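Local coordinates for protein alcohol dehydrogenase, zinc-containing (Thermotoga maritima, PDB 1VJ0) that probably acts as a zinc-dependent oxidoreductase of the medium-chain dehydrogenase/reductase family, each chain carrying two bound zinc ions, at residues Leu349-Leu354 / Arg369-Val374. Numbering follows the deposited sequence.
Sequences LITHRL and REALKV
The hydroxyl of Thr351 shows how one side-chain oxygen can tie two segments together: Thr351 OG1 accepts the backbone N-H of Leu372 at 3.0 Å (150° at the hydrogen) and is hydrogen-bonded to His352 ND1, 2.8 Å away. With chi1 at 49°, OG1 sits between the backbone N and the carbonyl carbon, which turns it to segment 369-374, while Thr351 CG2 rests on Leu372 CB. Lys373 O accepts the N-H of Thr351 at 3.0 Å and, weakly, that of His352. The imidazole is held at both nitrogens, since His352 NE2 meets in its ring plane a water that donates to Glu370 OE2; Ala371 CB approaches the ring obliquely, 3.2 Å from His352 ND1. A leucine at His352 would probably leave the Thr351 hydroxyl freer to turn and the water without its bridge to Glu370. Beyond, His352 and Val374 form a parallel bridge between strands 352-355 and 374-377, which helix 359-368 connects as a beta-alpha-beta crossover; its Leu365 touches His352 and Ala371. Leu349 and Leu372 pack against helix 206-217, and Lys373 NZ hydrogen-bonds Val54 O and forms a salt bridge with the zinc ligand Glu78.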
ATOM      1  N   LEU A 349      26.338   2.990  21.340  1.00 23.85           N
ATOM      2  CA  LEU A 349      25.985   4.379  21.215  1.00 25.28           C
ATOM      3  C   LEU A 349      26.065   5.118  22.559  1.00 26.45           C
ATOM      4  O   LEU A 349      26.231   6.331  22.584  1.00 26.09           O
ATOM      5  CB  LEU A 349      24.581   4.497  20.659  1.00 24.48           C
ATOM      6  CG  LEU A 349      24.385   4.377  19.154  1.00 24.15           C
ATOM      7  CD1 LEU A 349      24.847   3.058  18.609  1.00 23.28           C
ATOM      8  CD2 LEU A 349      22.911   4.561  18.818  1.00 24.15           C
ATOM      9  N   ILE A 350      25.971   4.389  23.672  1.00 27.80           N
ATOM     10  CA  ILE A 350      25.991   5.029  25.006  1.00 28.27           C
ATOM     11  C   ILE A 350      27.410   5.266  25.412  1.00 27.63           C
ATOM     12  O   ILE A 350      28.141   4.336  25.670  1.00 27.69           O
ATOM     13  CB  ILE A 350      25.227   4.197  26.057  1.00 28.97           C
ATOM     14  CG1 ILE A 350      23.770   4.073  25.615  1.00 29.94           C
ATOM     15  CG2 ILE A 350      25.350   4.881  27.468  1.00 29.60           C
ATOM     16  CD1 ILE A 350      23.007   2.943  26.239  1.00 29.51           C
ATOM     17  N   THR A 351      27.826   6.521  25.394  1.00 27.07           N
ATOM     18  CA  THR A 351      29.203   6.852  25.690  1.00 27.00           C
ATOM     19  C   THR A 351      29.415   7.270  27.106  1.00 27.03           C
ATOM     20  O   THR A 351      30.559   7.211  27.577  1.00 26.57           O
ATOM     21  CB  THR A 351      29.734   7.963  24.782  1.00 27.54           C
ATOM     22  OG1 THR A 351      28.817   9.051  24.750  1.00 26.72           O
ATOM     23  CG2 THR A 351      29.872   7.477  23.344  1.00 28.33           C
ATOM     24  N   HIS A 352      28.347   7.693  27.785  1.00 26.36           N
ATOM     25  CA  HIS A 352      28.488   8.230  29.139  1.00 26.84           C
ATOM     26  C   HIS A 352      27.274   7.823  29.968  1.00 26.66           C
ATOM     27  O   HIS A 352      26.148   7.883  29.483  1.00 26.62           O
ATOM     28  CB  HIS A 352      28.519   9.739  29.080  1.00 26.51           C
ATOM     29  CG  HIS A 352      29.742  10.296  28.410  1.00 26.50           C
ATOM     30  ND1 HIS A 352      29.873  10.370  27.041  1.00 25.56           N
ATOM     31  CD2 HIS A 352      30.896  10.780  28.927  1.00 27.09           C
ATOM     32  CE1 HIS A 352      31.056  10.886  26.742  1.00 26.59           C
ATOM     33  NE2 HIS A 352      31.685  11.168  27.869  1.00 26.07           N
ATOM     34  N   ARG A 353      27.507   7.431  31.205  1.00 27.44           N
ATOM     35  CA  ARG A 353      26.433   7.203  32.173  1.00 29.49           C
ATOM     36  C   ARG A 353      26.723   8.030  33.391  1.00 28.66           C
ATOM     37  O   ARG A 353      27.788   7.880  33.986  1.00 29.18           O
ATOM     38  CB  ARG A 353      26.349   5.744  32.584  1.00 30.65           C
ATOM     39  CG  ARG A 353      26.055   4.813  31.442  1.00 36.31           C
ATOM     40  CD  ARG A 353      25.145   3.636  31.759  1.00 44.26           C
ATOM     41  NE  ARG A 353      25.376   3.113  33.100  1.00 49.34           N
ATOM     42  CZ  ARG A 353      24.457   2.955  34.066  1.00 50.06           C
ATOM     43  NH1 ARG A 353      23.187   3.259  33.867  1.00 50.17           N
ATOM     44  NH2 ARG A 353      24.842   2.473  35.257  1.00 50.58           N
ATOM     45  N   LEU A 354      25.805   8.928  33.730  1.00 27.71           N
ATOM     46  CA  LEU A 354      26.001   9.852  34.850  1.00 28.93           C
ATOM     47  C   LEU A 354      24.900   9.695  35.860  1.00 27.05           C
ATOM     48  O   LEU A 354      23.824   9.296  35.488  1.00 27.64           O
ATOM     49  CB  LEU A 354      26.014  11.300  34.370  1.00 29.47           C
ATOM     50  CG  LEU A 354      27.366  11.825  33.884  1.00 30.11           C
ATOM     51  CD1 LEU A 354      27.976  10.976  32.819  1.00 33.16           C
ATOM     52  CD2 LEU A 354      27.174  13.228  33.353  1.00 30.09           C
ATOM     53  N   ARG A 369      29.238  17.856  22.365  1.00 35.07           N
ATOM     54  CA  ARG A 369      29.394  16.637  21.550  1.00 35.58           C
ATOM     55  C   ARG A 369      30.559  15.765  21.989  1.00 34.25           C
ATOM     56  O   ARG A 369      30.997  14.879  21.271  1.00 34.05           O
ATOM     57  CB  ARG A 369      29.432  16.934  20.048  1.00 36.05           C
ATOM     58  CG  ARG A 369      28.173  17.591  19.546  1.00 38.02           C
ATOM     59  CD  ARG A 369      28.171  17.775  18.055  1.00 40.29           C
ATOM     60  NE  ARG A 369      26.842  17.558  17.501  1.00 46.46           N
ATOM     61  CZ  ARG A 369      26.570  17.112  16.262  1.00 48.73           C
ATOM     62  NH1 ARG A 369      27.544  16.826  15.376  1.00 51.38           N
ATOM     63  NH2 ARG A 369      25.296  16.957  15.909  1.00 49.24           N
ATOM     64  N   GLU A 370      31.017  15.974  23.212  1.00 34.08           N
ATOM     65  CA  GLU A 370      31.905  15.017  23.875  1.00 33.16           C
ATOM     66  C   GLU A 370      31.165  13.682  24.060  1.00 32.16           C
ATOM     67  O   GLU A 370      31.787  12.633  24.071  1.00 30.38           O
ATOM     68  CB  GLU A 370      32.300  15.540  25.246  1.00 33.54           C
ATOM     69  CG  GLU A 370      33.438  14.783  25.910  1.00 34.61           C
ATOM     70  CD  GLU A 370      33.997  15.519  27.117  1.00 35.28           C
ATOM     71  OE1 GLU A 370      33.893  16.776  27.178  1.00 36.21           O
ATOM     72  OE2 GLU A 370      34.532  14.833  28.028  1.00 38.49           O
ATOM     73  N   ALA A 371      29.840  13.729  24.257  1.00 30.26           N
ATOM     74  CA  ALA A 371      29.060  12.498  24.327  1.00 30.23           C
ATOM     75  C   ALA A 371      28.282  12.324  23.032  1.00 30.69           C
ATOM     76  O   ALA A 371      27.857  13.313  22.415  1.00 30.92           O
ATOM     77  CB  ALA A 371      28.087  12.530  25.519  1.00 29.51           C
ATOM     78  N   LEU A 372      28.071  11.060  22.648  1.00 30.40           N
ATOM     79  CA  LEU A 372      27.142  10.709  21.590  1.00 29.76           C
ATOM     80  C   LEU A 372      25.742  10.544  22.211  1.00 28.90           C
ATOM     81  O   LEU A 372      24.763  11.070  21.688  1.00 28.11           O
ATOM     82  CB  LEU A 372      27.596   9.424  20.883  1.00 29.72           C
ATOM     83  CG  LEU A 372      26.752   8.755  19.801  1.00 31.46           C
ATOM     84  CD1 LEU A 372      26.419   9.712  18.723  1.00 33.45           C
ATOM     85  CD2 LEU A 372      27.489   7.565  19.177  1.00 31.05           C
ATOM     86  N   LYS A 373      25.678   9.779  23.303  1.00 28.47           N
ATOM     87  CA  LYS A 373      24.492   9.627  24.110  1.00 28.14           C
ATOM     88  C   LYS A 373      24.857   9.428  25.579  1.00 27.62           C
ATOM     89  O   LYS A 373      25.722   8.617  25.915  1.00 26.15           O
ATOM     90  CB  LYS A 373      23.655   8.419  23.607  1.00 28.12           C
ATOM     91  CG  LYS A 373      22.316   8.341  24.190  1.00 33.07           C
ATOM     92  CD  LYS A 373      21.396   9.277  23.459  1.00 37.34           C
ATOM     93  CE  LYS A 373      20.151   9.496  24.204  1.00 41.11           C
ATOM     94  NZ  LYS A 373      19.481  10.608  23.512  1.00 40.84           N
ATOM     95  N   VAL A 374      24.196  10.202  26.432  1.00 28.14           N
ATOM     96  CA  VAL A 374      24.290  10.054  27.884  1.00 28.08           C
ATOM     97  C   VAL A 374      23.010   9.465  28.436  1.00 27.54           C
ATOM     98  O   VAL A 374      21.913   9.892  28.067  1.00 27.22           O
ATOM     99  CB  VAL A 374      24.465  11.397  28.598  1.00 27.37           C
ATOM    100  CG1 VAL A 374      24.651  11.165  30.138  1.00 27.03           C
ATOM    101  CG2 VAL A 374      25.643  12.182  28.006  1.00 28.43           C
TER
HETATM  102  O   HOH W   1      33.982  12.411  28.108  1.00 43.34           O